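Local coordinates for lysozyme (Enterobacteria phage P1, PDB 1XJT), which cleaves the peptidoglycan of the host cell wall as a signal-arrest-release endolysin, so that the phage-infected bacterium lyses and frees its virions, at residues A[114-119]-A[165-170]; A[58-63]-A[79-84]; A[27-32]-A[104-109]; A[9-14]-A[45-50]; A[100-105]-A[144-149]. One frame throughout, in Å; residues are numbered along the deposited sequence.

Contact 1 (A[114-119]-A[165-170])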
# COMPACT_ATOMS: atom_id res chain seq x y z
N PHE A 114 0.40 -1.62 -2.37
CA PHE A 114 0.32 -0.31 -3.02
C PHE A 114 1.70 0.31 -3.11
O PHE A 114 2.06 0.94 -4.13
CB PHE A 114 -0.62 0.59 -2.18
CG PHE A 114 -0.89 1.95 -2.75
CD1 PHE A 114 0.02 2.98 -2.58
CD2 PHE A 114 -2.09 2.23 -3.38
CE1 PHE A 114 -0.26 4.24 -3.07
CE2 PHE A 114 -2.37 3.49 -3.86
CZ PHE A 114 -1.43 4.49 -3.72
N ASN A 115 2.46 0.12 -2.04
CA ASN A 115 3.80 0.71 -1.88
C ASN A 115 4.90 -0.07 -2.57
O ASN A 115 5.72 0.52 -3.27
CB ASN A 115 4.08 0.84 -0.39
CG ASN A 115 5.44 1.47 -0.09
OD1 ASN A 115 6.10 1.02 0.85
ND2 ASN A 115 5.83 2.49 -0.83
N MSE A 116 4.90 -1.39 -2.40
CA MSE A 116 6.02 -2.23 -2.87
C MSE A 116 5.75 -2.94 -4.20
O MSE A 116 6.68 -3.41 -4.88
CB MSE A 116 6.31 -3.27 -1.81
CG MSE A 116 6.62 -2.65 -0.44
SE MSE A 116 8.20 -1.46 -0.53
CE MSE A 116 9.50 -2.87 -0.48
N GLY A 117 4.47 -3.00 -4.58
CA GLY A 117 4.07 -3.74 -5.74
C GLY A 117 3.89 -5.21 -5.38
O GLY A 117 4.50 -5.71 -4.47
N CYS A 118 3.06 -5.90 -6.13
CA CYS A 118 2.72 -7.27 -5.86
C CYS A 118 3.89 -8.23 -5.98
O CYS A 118 4.04 -9.11 -5.17
CB CYS A 118 1.59 -7.73 -6.78
SG CYS A 118 0.63 -9.08 -6.10
N ASN A 119 4.72 -8.04 -7.00
CA ASN A 119 5.77 -8.99 -7.29
C ASN A 119 6.71 -9.11 -6.07
O ASN A 119 7.14 -10.21 -5.72
CB ASN A 119 6.58 -8.56 -8.52
CG ASN A 119 5.87 -8.86 -9.86
OD1 ASN A 119 4.84 -9.52 -9.91
ND2 ASN A 119 6.44 -8.38 -10.93
N ARG A 165 14.71 3.72 6.92
CA ARG A 165 14.04 4.10 8.15
C ARG A 165 12.55 4.29 7.90
O ARG A 165 11.70 3.80 8.65
CB ARG A 165 14.67 5.39 8.68
CG ARG A 165 14.16 5.87 10.03
CD ARG A 165 15.26 6.48 10.93
NE ARG A 165 16.31 7.17 10.17
CZ ARG A 165 17.42 7.68 10.70
NH1 ARG A 165 18.31 8.29 9.93
NH2 ARG A 165 17.64 7.60 12.01
N GLY A 166 12.23 5.00 6.81
CA GLY A 166 10.84 5.28 6.45
C GLY A 166 10.03 4.02 6.16
O GLY A 166 8.85 3.96 6.48
N LEU A 167 10.67 3.03 5.55
CA LEU A 167 9.98 1.79 5.26
C LEU A 167 9.86 0.93 6.52
O LEU A 167 8.88 0.24 6.69
CB LEU A 167 10.66 1.01 4.13
CG LEU A 167 10.45 1.62 2.73
CD1 LEU A 167 11.08 0.74 1.65
CD2 LEU A 167 8.95 1.84 2.47
N LYS A 168 10.84 1.00 7.41
CA LYS A 168 10.70 0.35 8.71
C LYS A 168 9.48 0.91 9.42
O LYS A 168 8.57 0.18 9.82
CB LYS A 168 11.93 0.56 9.58
CG LYS A 168 13.16 -0.17 9.12
CD LYS A 168 14.34 0.16 10.00
CE LYS A 168 15.66 -0.22 9.33
NZ LYS A 168 15.53 -1.52 8.59
N ILE A 169 9.45 2.23 9.55
CA ILE A 169 8.32 2.89 10.17
C ILE A 169 7.00 2.48 9.50
O ILE A 169 6.03 2.12 10.18
CB ILE A 169 8.52 4.43 10.13
CG1 ILE A 169 9.62 4.84 11.11
CG2 ILE A 169 7.23 5.14 10.47
CD1 ILE A 169 9.90 6.33 11.10
N ARG A 170 6.97 2.50 8.16
CA ARG A 170 5.73 2.18 7.44
C ARG A 170 5.29 0.74 7.65
O ARG A 170 4.10 0.46 7.87
CB ARG A 170 5.84 2.43 5.93
CG ARG A 170 4.57 1.97 5.16
CD ARG A 170 4.40 2.63 3.81
NE ARG A 170 3.15 2.29 3.15
CZ ARG A 170 2.69 2.93 2.06
NH1 ARG A 170 3.37 3.94 1.56
NH2 ARG A 170 1.54 2.57 1.50

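Contact 2 (A[58-63]-A[79-84])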
# COMPACT_ATOMS: atom_id res chain seq x y z
N ASP A 58 1.66 12.30 -9.14
CA ASP A 58 0.42 13.07 -8.97
C ASP A 58 -0.24 12.77 -7.63
O ASP A 58 0.12 11.81 -6.96
CB ASP A 58 -0.61 12.67 -10.03
CG ASP A 58 -0.48 13.45 -11.26
OD1 ASP A 58 0.59 14.05 -11.47
OD2 ASP A 58 -1.41 13.54 -12.09
N GLY A 59 -1.23 13.60 -7.29
CA GLY A 59 -2.17 13.28 -6.20
C GLY A 59 -1.50 12.59 -5.04
O GLY A 59 -0.60 13.14 -4.42
N ILE A 60 -1.95 11.36 -4.76
CA ILE A 60 -1.48 10.60 -3.62
C ILE A 60 -0.61 9.44 -4.10
O ILE A 60 -1.04 8.30 -4.15
CB ILE A 60 -2.70 10.13 -2.79
CG1 ILE A 60 -3.49 11.37 -2.34
CG2 ILE A 60 -2.26 9.23 -1.61
CD1 ILE A 60 -4.82 11.10 -1.63
N GLY A 61 0.62 9.75 -4.48
CA GLY A 61 1.53 8.73 -4.98
C GLY A 61 1.14 8.12 -6.33
O GLY A 61 1.52 6.98 -6.62
N ASN A 62 0.39 8.86 -7.15
CA ASN A 62 0.06 8.37 -8.48
C ASN A 62 1.15 8.71 -9.52
O ASN A 62 1.65 9.84 -9.56
CB ASN A 62 -1.27 8.94 -8.94
CG ASN A 62 -1.57 8.57 -10.38
OD1 ASN A 62 -1.90 7.42 -10.65
ND2 ASN A 62 -1.44 9.53 -11.30
N THR A 63 1.50 7.74 -10.37
CA THR A 63 2.47 7.96 -11.46
C THR A 63 1.93 7.60 -12.85
O THR A 63 2.69 7.52 -13.81
CB THR A 63 3.77 7.17 -11.19
OG1 THR A 63 3.44 5.84 -10.76
CG2 THR A 63 4.53 7.76 -10.02
N ALA A 79 -10.10 9.59 -8.12
CA ALA A 79 -10.28 8.61 -9.17
C ALA A 79 -8.97 7.85 -9.33
O ALA A 79 -8.96 6.62 -9.26
CB ALA A 79 -10.68 9.30 -10.47
N ASP A 80 -7.89 8.61 -9.53
CA ASP A 80 -6.54 8.05 -9.67
C ASP A 80 -6.19 7.17 -8.47
O ASP A 80 -5.64 6.06 -8.62
CB ASP A 80 -5.51 9.18 -9.75
CG ASP A 80 -5.61 10.01 -11.04
OD1 ASP A 80 -6.49 9.74 -11.89
OD2 ASP A 80 -4.84 10.97 -11.26
N TRP A 81 -6.48 7.68 -7.27
CA TRP A 81 -6.10 6.96 -6.05
C TRP A 81 -6.87 5.66 -5.98
O TRP A 81 -6.27 4.61 -5.73
CB TRP A 81 -6.38 7.79 -4.80
CG TRP A 81 -5.71 7.32 -3.55
CD1 TRP A 81 -4.52 6.64 -3.45
CD2 TRP A 81 -6.15 7.54 -2.20
NE1 TRP A 81 -4.22 6.41 -2.12
CE2 TRP A 81 -5.21 6.95 -1.34
CE3 TRP A 81 -7.27 8.17 -1.64
CZ2 TRP A 81 -5.33 7.00 0.04
CZ3 TRP A 81 -7.40 8.20 -0.26
CH2 TRP A 81 -6.44 7.61 0.56
N GLU A 82 -8.18 5.73 -6.21
CA GLU A 82 -9.02 4.55 -6.28
C GLU A 82 -8.40 3.51 -7.20
O GLU A 82 -8.28 2.35 -6.86
CB GLU A 82 -10.45 4.89 -6.77
CG GLU A 82 -11.48 3.79 -6.53
CD GLU A 82 -12.88 4.11 -7.04
OE1 GLU A 82 -13.84 3.62 -6.46
OE2 GLU A 82 -13.04 4.85 -8.03
N LYS A 83 -8.04 3.91 -8.40
CA LYS A 83 -7.55 2.94 -9.37
C LYS A 83 -6.32 2.20 -8.84
O LYS A 83 -6.20 0.98 -8.97
CB LYS A 83 -7.20 3.66 -10.66
CG LYS A 83 -6.78 2.75 -11.82
CD LYS A 83 -6.44 3.58 -13.07
CE LYS A 83 -6.35 2.74 -14.41
NZ LYS A 83 -6.10 3.55 -15.66
N ASN A 84 -5.42 2.95 -8.23
CA ASN A 84 -4.19 2.38 -7.70
C ASN A 84 -4.48 1.49 -6.51
O ASN A 84 -3.87 0.42 -6.38
CB ASN A 84 -3.20 3.48 -7.36
CG ASN A 84 -2.62 4.11 -8.60
OD1 ASN A 84 -2.25 3.40 -9.54
ND2 ASN A 84 -2.57 5.44 -8.63
O HOH W 1 -2.58 7.37 -6.17

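Contact 3 (A[27-32]-A[104-109])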
# COMPACT_ATOMS: atom_id res chain seq x y z
N ASN A 27 -16.35 0.84 -4.14
CA ASN A 27 -15.50 -0.15 -4.77
C ASN A 27 -14.39 -0.68 -3.88
O ASN A 27 -14.21 -1.88 -3.79
CB ASN A 27 -14.93 0.41 -6.07
CG ASN A 27 -16.00 0.70 -7.08
OD1 ASN A 27 -16.85 -0.14 -7.33
ND2 ASN A 27 -16.00 1.91 -7.65
N VAL A 28 -13.65 0.18 -3.21
CA VAL A 28 -12.52 -0.33 -2.44
C VAL A 28 -12.97 -0.97 -1.12
O VAL A 28 -13.90 -0.51 -0.47
CB VAL A 28 -11.44 0.76 -2.20
CG1 VAL A 28 -10.98 1.40 -3.52
CG2 VAL A 28 -11.89 1.80 -1.26
N ARG A 29 -12.34 -2.08 -0.78
CA ARG A 29 -12.55 -2.71 0.52
C ARG A 29 -11.72 -2.08 1.61
O ARG A 29 -12.14 -2.04 2.78
CB ARG A 29 -12.25 -4.21 0.46
CG ARG A 29 -12.48 -4.96 1.74
CD ARG A 29 -12.32 -6.46 1.61
NE ARG A 29 -12.21 -7.02 2.95
CZ ARG A 29 -11.69 -8.19 3.29
NH1 ARG A 29 -11.17 -9.01 2.39
NH2 ARG A 29 -11.65 -8.54 4.59
N THR A 30 -10.52 -1.60 1.30
CA THR A 30 -9.71 -1.15 2.39
C THR A 30 -10.41 -0.07 3.20
O THR A 30 -11.15 0.78 2.67
CB THR A 30 -8.18 -0.85 2.06
OG1 THR A 30 -7.89 0.53 1.98
CG2 THR A 30 -7.75 -1.45 0.81
N ASN A 31 -10.24 -0.18 4.52
CA ASN A 31 -10.97 0.63 5.47
C ASN A 31 -10.33 1.98 5.68
O ASN A 31 -9.26 2.28 5.15
CB ASN A 31 -11.13 -0.15 6.80
CG ASN A 31 -9.81 -0.54 7.47
OD1 ASN A 31 -8.76 0.02 7.19
ND2 ASN A 31 -9.89 -1.49 8.43
N GLN A 32 -11.00 2.81 6.45
CA GLN A 32 -10.49 4.13 6.79
C GLN A 32 -9.03 4.16 7.26
O GLN A 32 -8.23 4.94 6.76
CB GLN A 32 -11.37 4.71 7.86
CG GLN A 32 -10.87 5.99 8.46
CD GLN A 32 -11.52 7.17 7.85
OE1 GLN A 32 -12.47 7.04 7.08
NE2 GLN A 32 -11.00 8.34 8.15
N ASN A 104 -8.90 -5.49 8.62
CA ASN A 104 -7.68 -4.81 9.09
C ASN A 104 -6.41 -5.41 8.46
O ASN A 104 -5.61 -4.68 7.90
CB ASN A 104 -7.55 -4.79 10.60
CG ASN A 104 -8.43 -3.75 11.27
OD1 ASN A 104 -8.70 -2.68 10.73
ND2 ASN A 104 -8.81 -4.04 12.50
N ALA A 105 -6.32 -6.73 8.48
CA ALA A 105 -5.23 -7.42 7.76
C ALA A 105 -5.29 -7.11 6.25
O ALA A 105 -4.27 -6.77 5.64
CB ALA A 105 -5.25 -8.95 8.04
N PHE A 106 -6.48 -7.19 5.65
CA PHE A 106 -6.59 -6.92 4.24
C PHE A 106 -6.12 -5.50 3.89
O PHE A 106 -5.47 -5.27 2.89
CB PHE A 106 -8.04 -7.13 3.75
CG PHE A 106 -8.24 -6.82 2.31
CD1 PHE A 106 -8.01 -7.78 1.32
CD2 PHE A 106 -8.63 -5.54 1.91
CE1 PHE A 106 -8.20 -7.48 -0.04
CE2 PHE A 106 -8.81 -5.25 0.58
CZ PHE A 106 -8.58 -6.22 -0.40
N SER A 107 -6.52 -4.54 4.72
CA SER A 107 -6.18 -3.15 4.47
C SER A 107 -4.68 -2.90 4.61
O SER A 107 -4.11 -2.11 3.86
CB SER A 107 -6.97 -2.26 5.42
OG SER A 107 -8.35 -2.45 5.29
N ALA A 108 -4.06 -3.56 5.57
CA ALA A 108 -2.60 -3.42 5.79
C ALA A 108 -1.81 -4.04 4.67
O ALA A 108 -0.90 -3.45 4.15
CB ALA A 108 -2.22 -4.08 7.10
N MSE A 109 -2.21 -5.23 4.28
CA MSE A 109 -1.65 -5.88 3.07
C MSE A 109 -1.79 -5.07 1.81
O MSE A 109 -0.84 -5.00 1.00
CB MSE A 109 -2.27 -7.26 2.90
CG MSE A 109 -1.89 -8.23 3.97
SE MSE A 109 0.07 -8.64 4.18
CE MSE A 109 0.31 -9.70 2.54

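Contact 4 (A[9-14]-A[45-50])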
# COMPACT_ATOMS: atom_id res chain seq x y z
N GLY A 9 -2.60 29.83 1.15
CA GLY A 9 -2.56 29.34 -0.26
C GLY A 9 -3.01 27.90 -0.36
O GLY A 9 -3.39 27.28 0.64
N GLY A 10 -2.99 27.36 -1.57
CA GLY A 10 -3.41 25.98 -1.80
C GLY A 10 -2.67 25.33 -2.95
O GLY A 10 -2.74 25.79 -4.09
N ALA A 11 -1.93 24.27 -2.62
CA ALA A 11 -1.36 23.34 -3.60
C ALA A 11 -1.50 21.92 -3.05
O ALA A 11 -1.62 20.94 -3.80
CB ALA A 11 0.09 23.66 -3.88
N ILE A 12 -1.48 21.82 -1.73
CA ILE A 12 -1.64 20.56 -1.04
C ILE A 12 -3.13 20.26 -0.91
O ILE A 12 -3.90 21.14 -0.51
CB ILE A 12 -0.99 20.64 0.35
CG1 ILE A 12 0.43 21.20 0.23
CG2 ILE A 12 -0.97 19.27 1.02
CD1 ILE A 12 1.23 21.17 1.52
N CYS A 13 -3.53 19.04 -1.23
CA CYS A 13 -4.93 18.65 -1.16
C CYS A 13 -5.18 17.84 0.10
O CYS A 13 -4.25 17.46 0.80
CB CYS A 13 -5.32 17.86 -2.40
SG CYS A 13 -4.00 16.77 -2.95
N ALA A 14 -6.46 17.60 0.38
CA ALA A 14 -6.88 16.97 1.62
C ALA A 14 -7.08 15.46 1.47
O ALA A 14 -7.94 15.02 0.70
CB ALA A 14 -8.16 17.62 2.13
N ARG A 45 -1.02 16.02 -3.33
CA ARG A 45 -0.46 17.13 -4.11
C ARG A 45 -1.18 17.33 -5.46
O ARG A 45 -1.23 16.41 -6.27
CB ARG A 45 1.03 16.87 -4.39
CG ARG A 45 1.96 16.91 -3.17
CD ARG A 45 1.87 18.21 -2.38
NE ARG A 45 3.14 18.61 -1.78
CZ ARG A 45 3.65 18.10 -0.66
NH1 ARG A 45 4.81 18.56 -0.20
NH2 ARG A 45 3.02 17.15 0.01
N ARG A 46 -1.71 18.52 -5.71
CA ARG A 46 -2.31 18.81 -7.01
C ARG A 46 -1.26 19.09 -8.10
O ARG A 46 -1.53 18.96 -9.29
CB ARG A 46 -3.26 20.00 -6.92
CG ARG A 46 -4.59 19.69 -6.27
CD ARG A 46 -5.55 20.87 -6.29
NE ARG A 46 -6.62 20.76 -5.31
CZ ARG A 46 -6.44 20.84 -3.99
NH1 ARG A 46 -7.49 20.73 -3.18
NH2 ARG A 46 -5.23 21.02 -3.48
N ASP A 47 -0.07 19.50 -7.68
CA ASP A 47 1.01 19.79 -8.60
C ASP A 47 1.95 18.58 -8.69
O ASP A 47 2.46 18.11 -7.67
CB ASP A 47 1.77 21.04 -8.15
CG ASP A 47 0.93 22.31 -8.25
OD1 ASP A 47 1.17 23.25 -7.46
OD2 ASP A 47 0.00 22.47 -9.08
N PRO A 48 2.17 18.08 -9.90
CA PRO A 48 3.10 16.97 -10.12
C PRO A 48 4.51 17.27 -9.59
O PRO A 48 5.02 18.37 -9.80
CB PRO A 48 3.12 16.83 -11.64
CG PRO A 48 1.83 17.39 -12.11
CD PRO A 48 1.51 18.49 -11.16
N TYR A 49 5.14 16.29 -8.94
CA TYR A 49 6.50 16.47 -8.41
C TYR A 49 7.46 15.31 -8.76
O TYR A 49 7.04 14.24 -9.20
CB TYR A 49 6.47 16.74 -6.90
CG TYR A 49 5.88 15.63 -6.06
CD1 TYR A 49 4.52 15.55 -5.83
CD2 TYR A 49 6.70 14.67 -5.49
CE1 TYR A 49 3.98 14.53 -5.06
CE2 TYR A 49 6.17 13.65 -4.72
CZ TYR A 49 4.82 13.59 -4.51
OH TYR A 49 4.31 12.57 -3.73
N MSE A 50 8.76 15.57 -8.57
CA MSE A 50 9.84 14.68 -9.00
C MSE A 50 10.45 13.86 -7.86
O MSE A 50 10.99 14.42 -6.91
CB MSE A 50 10.97 15.51 -9.63
CG MSE A 50 10.85 15.77 -11.14
SE MSE A 50 10.99 14.13 -12.21
CE MSE A 50 11.46 14.92 -13.90

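Contact 5 (A[100-105]-A[144-149])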
# COMPACT_ATOMS: atom_id res chain seq x y z
N ASP A 100 -10.40 -14.15 2.31
CA ASP A 100 -10.58 -14.91 3.55
C ASP A 100 -10.11 -14.20 4.84
O ASP A 100 -10.40 -14.68 5.93
CB ASP A 100 -9.85 -16.26 3.46
CG ASP A 100 -10.40 -17.16 2.38
OD1 ASP A 100 -11.62 -17.19 2.15
OD2 ASP A 100 -9.67 -17.89 1.71
N MSE A 101 -9.35 -13.12 4.72
CA MSE A 101 -8.78 -12.46 5.88
C MSE A 101 -9.67 -11.34 6.33
O MSE A 101 -10.56 -10.92 5.58
CB MSE A 101 -7.37 -11.95 5.61
CG MSE A 101 -7.29 -10.74 4.74
SE MSE A 101 -5.44 -10.24 4.32
CE MSE A 101 -4.90 -11.87 3.28
N PRO A 102 -9.55 -10.90 7.57
CA PRO A 102 -10.37 -9.78 8.00
C PRO A 102 -9.96 -8.44 7.38
O PRO A 102 -8.86 -8.30 6.79
CB PRO A 102 -10.19 -9.76 9.53
CG PRO A 102 -9.56 -11.02 9.82
CD PRO A 102 -8.74 -11.45 8.67
N ASP A 103 -10.79 -7.43 7.60
CA ASP A 103 -10.60 -6.13 6.98
C ASP A 103 -9.29 -5.46 7.35
O ASP A 103 -8.68 -4.84 6.48
CB ASP A 103 -11.75 -5.20 7.36
CG ASP A 103 -13.00 -5.37 6.50
OD1 ASP A 103 -13.05 -6.22 5.60
OD2 ASP A 103 -14.00 -4.66 6.67
N ASN A 104 -8.90 -5.49 8.62
CA ASN A 104 -7.68 -4.81 9.09
C ASN A 104 -6.41 -5.41 8.46
O ASN A 104 -5.61 -4.68 7.90
CB ASN A 104 -7.55 -4.79 10.60
CG ASN A 104 -8.43 -3.75 11.27
OD1 ASN A 104 -8.70 -2.68 10.73
ND2 ASN A 104 -8.81 -4.04 12.50
N ALA A 105 -6.32 -6.73 8.48
CA ALA A 105 -5.23 -7.42 7.76
C ALA A 105 -5.29 -7.11 6.25
O ALA A 105 -4.27 -6.77 5.64
CB ALA A 105 -5.25 -8.95 8.04
N GLY A 144 -3.61 -19.26 5.66
CA GLY A 144 -4.65 -18.59 6.42
C GLY A 144 -4.20 -18.26 7.83
O GLY A 144 -5.03 -18.07 8.73
N GLU A 145 -2.88 -18.13 8.00
CA GLU A 145 -2.29 -17.85 9.29
C GLU A 145 -2.01 -16.36 9.38
O GLU A 145 -0.89 -15.89 9.16
CB GLU A 145 -0.99 -18.64 9.42
CG GLU A 145 -1.22 -20.13 9.55
CD GLU A 145 -1.69 -20.51 10.93
OE1 GLU A 145 -2.23 -21.64 11.07
OE2 GLU A 145 -1.53 -19.71 11.87
N TRP A 146 -3.07 -15.60 9.65
CA TRP A 146 -2.97 -14.15 9.51
C TRP A 146 -1.99 -13.50 10.43
O TRP A 146 -1.36 -12.49 10.06
CB TRP A 146 -4.35 -13.43 9.62
CG TRP A 146 -5.50 -14.18 8.90
CD1 TRP A 146 -6.67 -14.61 9.46
CD2 TRP A 146 -5.55 -14.59 7.53
NE1 TRP A 146 -7.44 -15.28 8.54
CE2 TRP A 146 -6.77 -15.27 7.33
CE3 TRP A 146 -4.69 -14.44 6.44
CZ2 TRP A 146 -7.15 -15.79 6.10
CZ3 TRP A 146 -5.07 -14.96 5.22
CH2 TRP A 146 -6.29 -15.63 5.06
N VAL A 147 -1.87 -13.98 11.67
CA VAL A 147 -0.99 -13.30 12.61
C VAL A 147 0.46 -13.45 12.13
O VAL A 147 1.21 -12.45 12.07
CB VAL A 147 -1.18 -13.82 14.02
CG1 VAL A 147 0.00 -13.42 14.93
CG2 VAL A 147 -2.49 -13.32 14.59
N ASN A 148 0.81 -14.66 11.73
CA ASN A 148 2.16 -14.92 11.22
C ASN A 148 2.44 -14.09 9.98
O ASN A 148 3.54 -13.57 9.80
CB ASN A 148 2.35 -16.41 10.90
CG ASN A 148 2.41 -17.28 12.10
OD1 ASN A 148 2.58 -16.82 13.23
ND2 ASN A 148 2.29 -18.59 11.88
N MSE A 149 1.45 -13.99 9.10
CA MSE A 149 1.52 -13.17 7.86
C MSE A 149 1.85 -11.71 8.25
O MSE A 149 2.85 -11.12 7.80
CB MSE A 149 0.21 -13.29 7.09
CG MSE A 149 0.13 -12.50 5.76
SE MSE A 149 -1.60 -12.26 5.11
CE MSE A 149 -2.32 -11.18 6.52

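Contact 1 (A[114-119]-A[165-170])
Asn-115 lies flat against the guanidinium of Arg-170, and this stack is the tight part of the contact. The amide and guanidinium planes are only 4° apart, and the two side chains run antiparallel alongside one another. CB of Asn-115 sits over the centre of the guanidinium, 3.5 Å from CZ of Arg-170, while the amide ND2 of Asn-115 comes to 3.7 Å from NH1 of Arg-170. Arg-170 gets there by placing CG anti to its backbone N (chi1 175°) and running straight on to NE. The guanidinium's rotation is fixed by a salt bridge from NE to Glu-174 and a hydrogen bond from NH2 to Ser-111; NH1 makes a long, weak ion pair with Glu-42, the inferred catalytic proton donor/acceptor. CD1 of Phe-114 stands at the edge of the guanidinium, 4.4 Å from NH2 of Arg-170.

In the phage lysozyme fold this is where the last turn of helix 103-116 leans on the start of helix 165-179. Helix 103-116 stops at Gly-117, whose positive phi turns the chain into helix 118-122, and Phe-114 faces Glu-42 and meets the ring of Trp-81 at about a right angle.

Toward Leu-167 the packing thins out. OD1 of Asn-115 rests 3.4 Å from CD2 of Leu-167, but its hydrogen bond is with NH2 of Arg-171. Beyond it, the selenium of selenomethionine Met-116 just touches the other leucine branch, SE to CD1 of Leu-167 at 4.2 Å, and both residues there are partly exposed.

Contact 2 (A[58-63]-A[79-84])
The indole of Trp-81 carries Ile-60 on one face, touched by both ends of the branched side chain. CG2 of Ile-60 makes a CH-pi contact 3.8 Å from the centroid of the five-membered ring, and CD1 of Ile-60 lies over the same face, 3.8 Å from CE3 of Trp-81, off toward the rim. NE1 of Trp-81, buried here, has no polar partner in the model.

Two amides meet next. ND2 of Asn-84 donates to OD1 of Asn-62 at 2.9 Å, reaching a lone pair in the carbonyl plane with an N-H...O angle of 157°. The two amide planes are nevertheless 33° apart. Asn-62 is oriented a second time by a bond from its ND2 to His-64 O. A water accepts from ND2 of Asn-84 and donates to Ile-60 O at 2.7 Å, tying the turn to the helix once more.

The turn itself is a G1 beta bulge, with Gly-61 and Asn-62 both facing Asp-58; it leaves strand 56-59 and lies along helix 74-95, beside Glu-42, the inferred proton donor/acceptor. OD2 of Asp-58 and OD2 of Asp-80 approach to 4.4 Å. Both are salt-bridged to Lys-72, so the repulsion is probably paid for by one shared ammonium, and the two carboxylates are likely to remain ionised despite being buried.

Contact 3 (A[27-32]-A[104-109])
Arg-29 points its CG away from its backbone N (chi1 -178°) and stays extended to NE, which lays the whole chain along one face of Phe-106; the phenyl ring leaves its helix by the same kind of trans torsion. CD of Arg-29 sits over the ring as a CH-pi contact, 4.0 Å from its centroid. The guanidinium follows, stacked at 13° to the ring in an off-centre cation-pi contact, CZ of Arg-29 4.4 Å from the Phe-106 centroid. NH1 of Arg-29 is 3.6 Å from CD1 of Phe-106.

With chi1 near 60°, CG of Asn-31 falls between its backbone N and carbonyl carbon, which brings ND2 round to helix 103-116. ND2 of Asn-31 gives OD1 of Asn-104 a bent hydrogen bond of 2.8 Å, tilted from the carbonyl plane. The backbone N of Asn-31 makes a straighter one to OG of Ser-107 at 3.1 Å. OD1 of Asn-31 serves as the N-cap of helix 32-42 by accepting from Gly-34 N, and OG of Ser-107 also bonds Asp-103 O.

The linker between helices 15-25 and 32-42 is fastened to the beginning of helix 103-116. NE of Arg-29 is salt-bridged to Asp-103, while NH1 and NH2 bond the carbonyls of Gly-98 and Met-101. Polar partners on NE, NH1 and NH2 and an aromatic ring against one face leave the cation little freedom to rotate, and Asp-103 probably offsets its charge.

Contact 4 (A[9-14]-A[45-50])
The disulfide that marks the active, soluble enzyme, Cys-13 to Cys-44, lies beside this contact between the predicted signal-anchor region, here released from the membrane, and the chain leading into strand 48-50. Around it the backbones make a single beta bridge, Ile-12 with Arg-45. The N of Arg-46 donates to O of Ala-11 at 3.1 Å. SG of Cys-13 comes to 3.1 Å from N of Arg-45, a closeness that goes with its bond to the preceding residue, Cys-44.

Arg-46 then reaches back over the N-terminal segment. Its chain is extended to NE, and a turn at the last torsion (chi4 69°) lays one face of the guanidinium, toward its rim, on Cys-13, with CB of Cys-13 3.3 Å from NH2 of Arg-46. At the edge, that same NH2 of Arg-46 makes a weak hydrogen bond of 3.3 Å to O of Ile-12. NH1 is salt-bridged to Asp-74, which gives the group a second hold. Farther out the touches are slight: Ile-12 lies over a face of the Arg-45 guanidinium, with CG1 of Ile-12 4.2 Å from CD of Arg-45, and CB of Ala-11 is 3.8 Å from OD1 of Asp-47.

In the membrane-associated, inactive form Cys-44 pairs instead with Cys-51, an active-site residue. With Cys-44 held by Cys-13 that bond is gone, and the backbone bridge and the Arg-46 contacts probably steady the segment beside its new partner, consistent with activation by disulfide exchange once the anchor has left the membrane.

Contact 5 (A[100-105]-A[144-149])
Two helix starts approach here, with CA of Met-101 7.1 Å from CA of Trp-146: Pro-102 is the N-cap residue of helix 103-116 and Glu-145 that of helix 146-150, right after the Schellman turn at Gly-144. Selenomethionine Met-101 lies over the indole of Trp-146; CB of Met-101 is 3.5 Å from the centroid of the six-membered ring and only 4° off the normal. Its chain bends back at chi3 (64°), which brings CE of Met-101 to 3.7 Å from CZ3 of Trp-146. On the same face CD of Pro-102 sits over the five-membered ring, 3.9 Å from CD1 of Trp-146. The opposite face is topped by the carbonyl O of Gly-144, so the indole is sandwiched between residues 101-102 and its own preceding loop. Beyond the CE3-CZ3 edge of the indole the two selenomethionines cross at about a right angle, CE of Met-101 meeting SE of Met-149 at 3.8 Å, and CE of Met-149 closes on CB of Ala-105 at 4.0 Å. Away from the annotated sites, this apolar seam joins helices 103-116 and 146-150 of the phage lysozyme fold through CH-pi packing and an oblique Met-aromatic contact.

Contact 2 is the buried one; contacts 1 and 4 are surface contacts, and contacts 3 and 5 are partly buried. Helix 103-116 serves contacts 1, 3 and 5: its end takes an arginine-amide stack, its beginning a polar and cation-pi fastening, and the stretch just before it an apolar seam. Contacts 3 and 5 meet directly through Arg-29 and share Asn-104 and Ala-105. Contacts 1 and 2 touch through Phe-114, and both come within about 4 Å of the Glu-42 side chain. Contact 4, about 35 Å from contact 5 between centres, joins contact 2 through paired strands 48-50 and 56-59 and carries the disulfide of the active form.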